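Local coordinates for PTS-dependent dihydroxyacetone kinase, ADP-binding subunit dhaL (PDB 3CR3), which serves as the ADP-binding subunit of a PEP-dependent dihydroxyacetone kinase, taking a phosphoryl group from DhaM and passing it to dihydroxyacetone bound to DhaK, at residues Lys147-Ser152 with Gly176-Ala181; Val125-Ala130 with Asp143-Val148; Ala23-Leu28 with Gly35-Asn40. One frame throughout, in Å; residues are numbered along the deposited sequence.

Contact 1. Residues Lys147-Ser152 with Gly176-Ala181; sequences KVVKAS and GTQSSA. With ADP (adenosine-5'-diphosphate), chain G.
Val149 sets its two methyls against two different partners of the facing helix. CG2 points to the methyl of Ala181, and at 3.4 Å Val149 CG2 and Ala181 CB are tighter than usual van der Waals contact. CG1 meets the amide end of Gln178, with Val149 CG1 3.4 Å from Gln178 NE2. The two side chains cross obliquely. Gln178 starts out along the flank of its helix, and a bend at chi2 (62°) swings the amide back over the valine. Its CG packs on Leu25 and its amide nitrogen lies by Tyr24; Leu28 also touches it.

Thr177 faces the other helix directly. Its methyl CG2 lies 4.0 Å from Val149 CA and 4.2 Å from Ser152 CB. With OG1 beside the backbone N (chi1 -59°), CG2 meets the facing helix, while OG1 bonds Asp174 OD2. Helices 142-151 and 175-191 run antiparallel here, at 173° with their axes 9.3 Å apart, as neighbours in the all-helical fold of the DhaL family. No hydrogen bond joins the two segments, and the meeting surface is largely apolar.

Polar groups are held within or beside the segments. Ser152 OG donates to Val149 O at 2.8 Å, tilted slightly from the carbonyl plane, and the same carbonyl also takes the N-H of Ser152. Asp174 N bonds this hydroxyl as well, which ties the turn to the nucleotide-binding loop. Gly176, in the first turn of its helix, gives its N-H to ADP O3' at 2.8 Å. A CB on Gly176 would probably run into ADP O2'.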
loop_
_atom_site.group_PDB
_atom_site.type_symbol
_atom_site.label_atom_id
_atom_site.label_comp_id
_atom_site.label_asym_id
_atom_site.label_seq_id
_atom_site.Cartn_x
_atom_site.Cartn_y
_atom_site.Cartn_z
ATOM N N LYS A 147 -11.395 -24.426 28.657
ATOM C CA LYS A 147 -10.128 -24.013 29.266
ATOM C C LYS A 147 -9.192 -23.352 28.240
ATOM O O LYS A 147 -8.634 -22.293 28.508
ATOM C CB LYS A 147 -9.454 -25.221 29.951
ATOM C CG LYS A 147 -8.116 -24.938 30.610
ATOM C CD LYS A 147 -7.520 -26.184 31.315
ATOM C CE LYS A 147 -6.710 -27.086 30.355
ATOM N NZ LYS A 147 -6.618 -28.522 30.831
ATOM N N VAL A 148 -9.016 -23.984 27.079
ATOM C CA VAL A 148 -8.160 -23.436 26.014
ATOM C C VAL A 148 -8.683 -22.105 25.462
ATOM O O VAL A 148 -7.901 -21.187 25.192
ATOM C CB VAL A 148 -7.945 -24.457 24.864
ATOM C CG1 VAL A 148 -7.022 -23.869 23.760
ATOM C CG2 VAL A 148 -7.354 -25.745 25.414
ATOM N N VAL A 149 -10.001 -22.010 25.292
ATOM C CA VAL A 149 -10.634 -20.774 24.840
ATOM C C VAL A 149 -10.340 -19.613 25.803
ATOM O O VAL A 149 -9.936 -18.527 25.385
ATOM C CB VAL A 149 -12.177 -20.951 24.705
ATOM C CG1 VAL A 149 -12.870 -19.601 24.430
ATOM C CG2 VAL A 149 -12.505 -21.978 23.631
ATOM N N LYS A 150 -10.533 -19.849 27.094
ATOM C CA LYS A 150 -10.263 -18.821 28.088
ATOM C C LYS A 150 -8.780 -18.470 28.120
ATOM O O LYS A 150 -8.422 -17.302 28.259
ATOM C CB LYS A 150 -10.724 -19.263 29.479
ATOM C CG LYS A 150 -12.205 -19.125 29.712
ATOM C CD LYS A 150 -12.531 -19.339 31.170
ATOM C CE LYS A 150 -14.019 -19.132 31.436
ATOM N NZ LYS A 150 -14.389 -17.675 31.489
ATOM N N ALA A 151 -7.934 -19.489 27.981
ATOM C CA ALA A 151 -6.482 -19.309 27.991
ATOM C C ALA A 151 -6.001 -18.480 26.811
ATOM O O ALA A 151 -4.939 -17.840 26.892
ATOM C CB ALA A 151 -5.758 -20.669 28.029
ATOM N N SER A 152 -6.780 -18.465 25.724
ATOM C CA SER A 152 -6.394 -17.672 24.562
ATOM C C SER A 152 -6.276 -16.193 24.882
ATOM O O SER A 152 -5.496 -15.482 24.252
ATOM C CB SER A 152 -7.313 -17.913 23.348
ATOM O OG SER A 152 -8.501 -17.143 23.420
ATOM N N GLY A 176 -11.373 -17.296 16.286
ATOM C CA GLY A 176 -11.153 -18.586 15.653
ATOM C C GLY A 176 -11.018 -19.725 16.655
ATOM O O GLY A 176 -11.468 -20.840 16.390
ATOM N N THR A 177 -10.356 -19.455 17.789
ATOM C CA THR A 177 -10.229 -20.433 18.869
ATOM C C THR A 177 -11.618 -20.822 19.383
ATOM O O THR A 177 -11.893 -22.001 19.597
ATOM C CB THR A 177 -9.321 -19.913 20.001
ATOM O OG1 THR A 177 -8.018 -19.626 19.472
ATOM C CG2 THR A 177 -9.169 -20.949 21.126
ATOM N N GLN A 178 -12.482 -19.826 19.572
ATOM C CA GLN A 178 -13.856 -20.062 19.997
ATOM C C GLN A 178 -14.667 -20.830 18.956
ATOM O O GLN A 178 -15.400 -21.759 19.300
ATOM C CB GLN A 178 -14.580 -18.744 20.330
ATOM C CG GLN A 178 -16.014 -18.923 20.822
ATOM C CD GLN A 178 -16.119 -19.700 22.107
ATOM O OE1 GLN A 178 -16.264 -20.930 22.104
ATOM N NE2 GLN A 178 -16.035 -18.997 23.222
ATOM N N SER A 179 -14.567 -20.437 17.695
ATOM C CA SER A 179 -15.332 -21.161 16.687
ATOM C C SER A 179 -14.794 -22.606 16.607
ATOM O O SER A 179 -15.557 -23.537 16.491
ATOM C CB SER A 179 -15.328 -20.427 15.335
ATOM O OG SER A 179 -14.002 -20.323 14.824
ATOM N N SER A 180 -13.488 -22.802 16.757
ATOM C CA SER A 180 -12.958 -24.176 16.792
ATOM C C SER A 180 -13.427 -24.997 17.996
ATOM O O SER A 180 -13.579 -26.211 17.885
ATOM C CB SER A 180 -11.434 -24.223 16.652
ATOM O OG SER A 180 -11.026 -23.920 15.325
ATOM N N ALA A 181 -13.662 -24.339 19.129
ATOM C CA ALA A 181 -14.220 -25.004 20.313
ATOM C C ALA A 181 -15.620 -25.566 20.028
ATOM O O ALA A 181 -15.927 -26.721 20.381
ATOM C CB ALA A 181 -14.247 -24.042 21.532
HETATM P PB ADP G . -10.056 -12.300 9.186
HETATM O O1B ADP G . -11.178 -11.317 9.286
HETATM O O2B ADP G . -9.460 -12.372 7.822
HETATM O O3B ADP G . -9.015 -12.156 10.297
HETATM P PA ADP G . -11.830 -14.165 10.531
HETATM O O1A ADP G . -12.197 -13.005 11.391
HETATM O O2A ADP G . -12.973 -14.895 9.864
HETATM O O3A ADP G . -10.735 -13.757 9.405
HETATM O "O5'" ADP G . -10.982 -15.234 11.394
HETATM C "C5'" ADP G . -10.048 -14.793 12.384
HETATM C "C4'" ADP G . -9.415 -16.027 12.990
HETATM O "O4'" ADP G . -8.590 -16.719 12.044
HETATM C "C3'" ADP G . -8.499 -15.711 14.160
HETATM O "O3'" ADP G . -9.279 -15.634 15.354
HETATM C "C2'" ADP G . -7.510 -16.874 14.167
HETATM O "O2'" ADP G . -7.922 -17.952 15.011
HETATM C "C1'" ADP G . -7.553 -17.404 12.740
HETATM N N9 ADP G . -6.283 -17.098 12.057
HETATM C C8 ADP G . -5.988 -15.909 11.487
HETATM N N7 ADP G . -4.761 -15.944 10.946
HETATM C C5 ADP G . -4.256 -17.170 11.184
HETATM C C6 ADP G . -2.991 -17.863 10.885
HETATM N N6 ADP G . -2.035 -17.214 10.193
HETATM N N1 ADP G . -2.851 -19.142 11.301
HETATM C C2 ADP G . -3.821 -19.795 11.971
HETATM N N3 ADP G . -4.986 -19.223 12.279
HETATM C C4 ADP G . -5.254 -17.934 11.923
#

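Contact 2. Residues Val125-Ala130 with Asp143-Val148; sequences VDIWSA and DNLEKV
Ile127 and Ala130 of one helix meet Val148 and Leu145 of the next, and apolar contacts carry the pairing. Val148 is shared between both partners by its two methyls. Val148 CG1 rests on the root of the isoleucine, 3.7 Å from Ile127 CB, while Val148 CG2 meets the methyl of Ala130, 3.6 Å from Ala130 CB. Ile127 carries CG1 anti to its own backbone N (chi1 -167°), which sends the chain out to CD1 toward the other helix. There it crosses Leu145 at about a right angle, with Ile127 CD1 3.8 Å from Leu145 CD2.

Backbone oxygens form a second group of contacts. Ile127 CD1 sits 3.6 Å from Leu145 O, and Val148 CG1 lies 4.1 Å from Asp126 O. These are methyl contacts on helix carbonyls. No hydrogen bond crosses between the segments.

Polar side chains look elsewhere. Asp126 bonds Gly120 N through OD1, and Trp128 turns its indole N-H to Ser180 of helix 175-191. That helix also packs on Ile127, through Ser180 and Ala181. An alanine in place of Ile127 would probably leave Leu145 CD2 without its partner and open a gap between Val148 and helix 175-191.

Helices 125-136 and 142-151 follow each other in the chain as an antiparallel hairpin, their axes 10.0 Å apart and inclined at 151°. With no hydrogen bond between the segments and mainly aliphatic carbons meeting, the hairpin is held here by side-chain shape and burial, and its polar groups are left to bind other parts of the fold.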
loop_
_atom_site.group_PDB
_atom_site.type_symbol
_atom_site.label_atom_id
_atom_site.label_comp_id
_atom_site.label_asym_id
_atom_site.label_seq_id
_atom_site.Cartn_x
_atom_site.Cartn_y
_atom_site.Cartn_z
ATOM N N VAL A 125 -5.091 -22.831 15.874
ATOM C CA VAL A 125 -4.017 -23.831 16.003
ATOM C C VAL A 125 -3.852 -24.300 17.462
ATOM O O VAL A 125 -3.615 -25.481 17.730
ATOM C CB VAL A 125 -2.669 -23.269 15.445
ATOM C CG1 VAL A 125 -1.476 -24.112 15.880
ATOM C CG2 VAL A 125 -2.711 -23.177 13.916
ATOM N N ASP A 126 -4.029 -23.376 18.399
ATOM C CA ASP A 126 -3.843 -23.681 19.824
ATOM C C ASP A 126 -4.849 -24.711 20.318
ATOM O O ASP A 126 -4.500 -25.616 21.063
ATOM C CB ASP A 126 -3.947 -22.408 20.656
ATOM C CG ASP A 126 -2.997 -21.340 20.197
ATOM O OD1 ASP A 126 -1.978 -21.675 19.553
ATOM O OD2 ASP A 126 -3.272 -20.157 20.470
ATOM N N ILE A 127 -6.102 -24.587 19.879
ATOM C CA ILE A 127 -7.115 -25.503 20.343
ATOM C C ILE A 127 -7.103 -26.807 19.533
ATOM O O ILE A 127 -7.364 -27.880 20.095
ATOM C CB ILE A 127 -8.528 -24.830 20.463
ATOM C CG1 ILE A 127 -9.500 -25.716 21.261
ATOM C CG2 ILE A 127 -9.079 -24.475 19.101
ATOM C CD1 ILE A 127 -10.665 -24.952 21.910
ATOM N N TRP A 128 -6.779 -26.724 18.237
ATOM C CA TRP A 128 -6.646 -27.928 17.414
ATOM C C TRP A 128 -5.578 -28.828 18.028
ATOM O O TRP A 128 -5.789 -30.033 18.183
ATOM C CB TRP A 128 -6.325 -27.586 15.942
ATOM C CG TRP A 128 -7.545 -27.239 15.119
ATOM C CD1 TRP A 128 -8.250 -26.057 15.135
ATOM C CD2 TRP A 128 -8.196 -28.075 14.152
ATOM N NE1 TRP A 128 -9.321 -26.125 14.252
ATOM C CE2 TRP A 128 -9.308 -27.352 13.643
ATOM C CE3 TRP A 128 -7.968 -29.371 13.685
ATOM C CZ2 TRP A 128 -10.164 -27.883 12.668
ATOM C CZ3 TRP A 128 -8.835 -29.901 12.744
ATOM C CH2 TRP A 128 -9.914 -29.154 12.243
ATOM N N SER A 129 -4.458 -28.223 18.424
ATOM C CA SER A 129 -3.345 -28.949 19.052
ATOM C C SER A 129 -3.712 -29.503 20.416
ATOM O O SER A 129 -3.451 -30.678 20.702
ATOM C CB SER A 129 -2.120 -28.050 19.189
ATOM O OG SER A 129 -1.044 -28.765 19.781
ATOM N N ALA A 130 -4.305 -28.660 21.264
ATOM C CA ALA A 130 -4.725 -29.087 22.611
ATOM C C ALA A 130 -5.755 -30.216 22.548
ATOM O O ALA A 130 -5.712 -31.164 23.340
ATOM C CB ALA A 130 -5.266 -27.882 23.424
ATOM N N ASP A 143 -15.098 -29.315 28.936
ATOM C CA ASP A 143 -14.401 -28.548 29.969
ATOM C C ASP A 143 -12.990 -28.170 29.507
ATOM O O ASP A 143 -12.583 -27.024 29.646
ATOM C CB ASP A 143 -14.311 -29.341 31.288
ATOM C CG ASP A 143 -15.535 -29.169 32.185
ATOM O OD1 ASP A 143 -16.453 -28.394 31.836
ATOM O OD2 ASP A 143 -15.571 -29.822 33.261
ATOM N N ASN A 144 -12.243 -29.147 28.992
ATOM C CA ASN A 144 -10.881 -28.899 28.508
ATOM C C ASN A 144 -10.841 -27.967 27.308
ATOM O O ASN A 144 -9.939 -27.146 27.193
ATOM C CB ASN A 144 -10.135 -30.212 28.233
ATOM C CG ASN A 144 -9.719 -30.932 29.516
ATOM O OD1 ASN A 144 -10.024 -30.481 30.624
ATOM N ND2 ASN A 144 -9.030 -32.064 29.370
ATOM N N LEU A 145 -11.836 -28.074 26.431
ATOM C CA LEU A 145 -11.991 -27.124 25.323
ATOM C C LEU A 145 -12.178 -25.675 25.816
ATOM O O LEU A 145 -11.458 -24.759 25.382
ATOM C CB LEU A 145 -13.150 -27.541 24.399
ATOM C CG LEU A 145 -12.868 -28.776 23.525
ATOM C CD1 LEU A 145 -14.131 -29.219 22.782
ATOM C CD2 LEU A 145 -11.738 -28.492 22.534
ATOM N N GLU A 146 -13.135 -25.484 26.731
ATOM C CA GLU A 146 -13.407 -24.165 27.295
ATOM C C GLU A 146 -12.174 -23.572 27.997
ATOM O O GLU A 146 -11.933 -22.372 27.917
ATOM C CB GLU A 146 -14.626 -24.219 28.222
ATOM C CG GLU A 146 -14.998 -22.888 28.890
ATOM C CD GLU A 146 -15.288 -21.769 27.887
ATOM O OE1 GLU A 146 -15.551 -22.064 26.689
ATOM O OE2 GLU A 146 -15.257 -20.593 28.304
ATOM N N LYS A 147 -11.395 -24.426 28.657
ATOM C CA LYS A 147 -10.128 -24.013 29.266
ATOM C C LYS A 147 -9.192 -23.352 28.240
ATOM O O LYS A 147 -8.634 -22.293 28.508
ATOM C CB LYS A 147 -9.454 -25.221 29.951
ATOM C CG LYS A 147 -8.116 -24.938 30.610
ATOM C CD LYS A 147 -7.520 -26.184 31.315
ATOM C CE LYS A 147 -6.710 -27.086 30.355
ATOM N NZ LYS A 147 -6.618 -28.522 30.831
ATOM N N VAL A 148 -9.016 -23.984 27.079
ATOM C CA VAL A 148 -8.160 -23.436 26.014
ATOM C C VAL A 148 -8.683 -22.105 25.462
ATOM O O VAL A 148 -7.901 -21.187 25.192
ATOM C CB VAL A 148 -7.945 -24.457 24.864
ATOM C CG1 VAL A 148 -7.022 -23.869 23.760
ATOM C CG2 VAL A 148 -7.354 -25.745 25.414
#

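Contact 3. Residues Ala23-Leu28 with Gly35-Asn40; sequences AYLSEL and GDHGAN. With MG (magnesium ion), chain E; MG (magnesium ion), chain F; ADP (adenosine-5'-diphosphate), chain G.
The phosphate and magnesium end of the ADP site lies beside a close packing of Leu25 and Ser26 against the first turn of helix 37-54. Leu25 CB lies 3.5 Å from Gly38 CA, a tight contact. A CB on Gly38 would probably clash with Ser26 OG and crowd Leu25 CB. Ser26 OG stands beside its own backbone N (chi1 -64°), which brings it over the start of the other helix. There it accepts the N-H of Ala39 at 3.2 Å, with an angle of 154°. This ties helix 22-28 to the N-H of Ala39 in the first turn of helix 37-54. Gly35 CA makes a C-H...O contact of 3.4 Å with Ser26 O.

The far side of the same turn holds the ligands. Asp36 precedes the helix, but its carboxylate goes to the metals instead of capping it, and it bridges two magnesium ions. Asp36 OD1 binds the first magnesium at 1.9 Å and Asp36 OD2 the second at 2.4 Å. ADP O1B also joins both ions, while O1A and a water bind the first. Asp29 and Asp34 complete the protein's share at the first, and Asp34 also serves the second.

Two side chains grip one oxygen of the alpha phosphate. His37 ND1 gives its N-H to ADP O2A at 2.9 Å, in the ring plane and almost straight at 174°. Asn40 ND2 donates to the same O2A at 2.8 Å. The other ring nitrogen of His37, NE2, is hydrogen-bonded to Ser179 OG. Aspartates bridging two magnesium ions and a helix start facing the phosphates are hallmarks of the DhaL nucleotide site.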
loop_
_atom_site.group_PDB
_atom_site.type_symbol
_atom_site.label_atom_id
_atom_site.label_comp_id
_atom_site.label_asym_id
_atom_site.label_seq_id
_atom_site.Cartn_x
_atom_site.Cartn_y
_atom_site.Cartn_z
ATOM N N ALA A 23 -23.112 -13.368 16.686
ATOM C CA ALA A 23 -22.834 -12.029 17.215
ATOM C C ALA A 23 -21.645 -12.097 18.171
ATOM O O ALA A 23 -20.782 -11.239 18.131
ATOM C CB ALA A 23 -24.066 -11.449 17.924
ATOM N N TYR A 24 -21.606 -13.123 19.021
ATOM C CA TYR A 24 -20.515 -13.264 19.999
ATOM C C TYR A 24 -19.146 -13.443 19.324
ATOM O O TYR A 24 -18.170 -12.788 19.699
ATOM C CB TYR A 24 -20.808 -14.382 21.012
ATOM C CG TYR A 24 -19.713 -14.570 22.052
ATOM C CD1 TYR A 24 -19.423 -13.565 22.970
ATOM C CD2 TYR A 24 -18.968 -15.741 22.103
ATOM C CE1 TYR A 24 -18.414 -13.723 23.930
ATOM C CE2 TYR A 24 -17.949 -15.915 23.063
ATOM C CZ TYR A 24 -17.676 -14.894 23.963
ATOM O OH TYR A 24 -16.691 -15.052 24.907
ATOM N N LEU A 25 -19.086 -14.284 18.294
ATOM C CA LEU A 25 -17.844 -14.470 17.546
ATOM C C LEU A 25 -17.330 -13.211 16.859
ATOM O O LEU A 25 -16.132 -12.957 16.844
ATOM C CB LEU A 25 -17.996 -15.601 16.528
ATOM C CG LEU A 25 -18.189 -16.982 17.136
ATOM C CD1 LEU A 25 -18.641 -17.910 16.059
ATOM C CD2 LEU A 25 -16.850 -17.452 17.739
ATOM N N SER A 26 -18.233 -12.436 16.265
ATOM C CA SER A 26 -17.859 -11.160 15.666
ATOM C C SER A 26 -17.445 -10.144 16.747
ATOM O O SER A 26 -16.599 -9.291 16.514
ATOM C CB SER A 26 -19.023 -10.613 14.842
ATOM O OG SER A 26 -19.307 -11.475 13.761
ATOM N N GLU A 27 -18.055 -10.250 17.924
ATOM C CA GLU A 27 -17.717 -9.410 19.072
ATOM C C GLU A 27 -16.285 -9.680 19.519
ATOM O O GLU A 27 -15.519 -8.761 19.730
ATOM C CB GLU A 27 -18.679 -9.676 20.224
ATOM C CG GLU A 27 -18.492 -8.779 21.402
ATOM C CD GLU A 27 -19.393 -9.171 22.534
ATOM O OE1 GLU A 27 -20.627 -8.968 22.410
ATOM O OE2 GLU A 27 -18.874 -9.687 23.544
ATOM N N LEU A 28 -15.941 -10.954 19.638
ATOM C CA LEU A 28 -14.577 -11.359 19.876
ATOM C C LEU A 28 -13.602 -10.840 18.813
ATOM O O LEU A 28 -12.462 -10.556 19.130
ATOM C CB LEU A 28 -14.490 -12.882 19.992
ATOM C CG LEU A 28 -15.183 -13.556 21.189
ATOM C CD1 LEU A 28 -14.849 -15.019 21.165
ATOM C CD2 LEU A 28 -14.768 -12.953 22.535
ATOM N N GLY A 35 -14.160 -7.493 13.240
ATOM C CA GLY A 35 -15.535 -7.683 13.702
ATOM C C GLY A 35 -16.464 -8.461 12.776
ATOM O O GLY A 35 -17.660 -8.144 12.688
ATOM N N ASP A 36 -15.919 -9.479 12.106
ATOM C CA ASP A 36 -16.661 -10.249 11.101
ATOM C C ASP A 36 -16.584 -11.782 11.247
ATOM O O ASP A 36 -17.206 -12.489 10.455
ATOM C CB ASP A 36 -16.186 -9.860 9.691
ATOM C CG ASP A 36 -14.828 -10.445 9.346
ATOM O OD1 ASP A 36 -14.168 -11.054 10.214
ATOM O OD2 ASP A 36 -14.380 -10.291 8.197
ATOM N N HIS A 37 -15.836 -12.314 12.219
ATOM C CA HIS A 37 -15.658 -13.775 12.253
ATOM C C HIS A 37 -16.970 -14.560 12.334
ATOM O O HIS A 37 -17.136 -15.536 11.615
ATOM C CB HIS A 37 -14.687 -14.257 13.347
ATOM C CG HIS A 37 -14.432 -15.738 13.307
ATOM N ND1 HIS A 37 -13.871 -16.369 12.219
ATOM C CD2 HIS A 37 -14.674 -16.713 14.216
ATOM C CE1 HIS A 37 -13.756 -17.664 12.466
ATOM N NE2 HIS A 37 -14.246 -17.898 13.669
ATOM N N GLY A 38 -17.870 -14.142 13.226
ATOM C CA GLY A 38 -19.182 -14.760 13.373
ATOM C C GLY A 38 -20.019 -14.716 12.109
ATOM O O GLY A 38 -20.570 -15.738 11.697
ATOM N N ALA A 39 -20.117 -13.528 11.509
ATOM C CA ALA A 39 -20.748 -13.329 10.196
ATOM C C ALA A 39 -20.153 -14.253 9.120
ATOM O O ALA A 39 -20.899 -14.909 8.393
ATOM C CB ALA A 39 -20.589 -11.884 9.772
ATOM N N ASN A 40 -18.813 -14.287 9.040
ATOM C CA ASN A 40 -18.042 -15.129 8.114
ATOM C C ASN A 40 -18.417 -16.609 8.237
ATOM O O ASN A 40 -18.756 -17.269 7.245
ATOM C CB ASN A 40 -16.531 -15.000 8.407
ATOM C CG ASN A 40 -15.880 -13.753 7.782
ATOM O OD1 ASN A 40 -16.476 -13.046 6.971
ATOM N ND2 ASN A 40 -14.620 -13.505 8.152
HETATM MG MG MG E . -12.428 -11.020 10.938
HETATM MG MG MG F . -12.137 -10.158 7.327
HETATM P PB ADP G . -10.056 -12.300 9.186
HETATM O O1B ADP G . -11.178 -11.317 9.286
HETATM O O2B ADP G . -9.460 -12.372 7.822
HETATM O O3B ADP G . -9.015 -12.156 10.297
HETATM P PA ADP G . -11.830 -14.165 10.531
HETATM O O1A ADP G . -12.197 -13.005 11.391
HETATM O O2A ADP G . -12.973 -14.895 9.864
HETATM O O3A ADP G . -10.735 -13.757 9.405
HETATM O "O5'" ADP G . -10.982 -15.234 11.394
HETATM C "C5'" ADP G . -10.048 -14.793 12.384
HETATM C "C4'" ADP G . -9.415 -16.027 12.990
HETATM O "O4'" ADP G . -8.590 -16.719 12.044
HETATM C "C3'" ADP G . -8.499 -15.711 14.160
HETATM O "O3'" ADP G . -9.279 -15.634 15.354
HETATM C "C2'" ADP G . -7.510 -16.874 14.167
HETATM O "O2'" ADP G . -7.922 -17.952 15.011
HETATM C "C1'" ADP G . -7.553 -17.404 12.740
HETATM N N9 ADP G . -6.283 -17.098 12.057
HETATM C C8 ADP G . -5.988 -15.909 11.487
HETATM N N7 ADP G . -4.761 -15.944 10.946
HETATM C C5 ADP G . -4.256 -17.170 11.184
HETATM C C6 ADP G . -2.991 -17.863 10.885
HETATM N N6 ADP G . -2.035 -17.214 10.193
HETATM N N1 ADP G . -2.851 -19.142 11.301
HETATM C C2 ADP G . -3.821 -19.795 11.971
HETATM N N3 ADP G . -4.986 -19.223 12.279
HETATM C C4 ADP G . -5.254 -17.934 11.923
HETATM O O HOH W 1 -10.366 -10.613 12.001
HETATM O O HOH W 2 -10.100 -10.650 6.247
#

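Contact 3 comes first along the chain, joining helices 22-28 and 37-54. Contacts 2 and 1 follow and share Lys147 and Val148, so helix 142-151 is packed on helix 125-136 and on helix 175-191. Their centres lie 6 Å apart, and helix 175-191 meets both other helices to close a three-helix cluster. Contact 3 is about 14 Å from contact 1 and 19 Å from contact 2, centre to centre. Helix 175-191 connects them, since it also meets helix 22-28. Contact 1 meets ADP at its ribose and contact 3 at its phosphates and magnesium ions, while contact 2 forms one side of the cluster and does not touch the nucleotide.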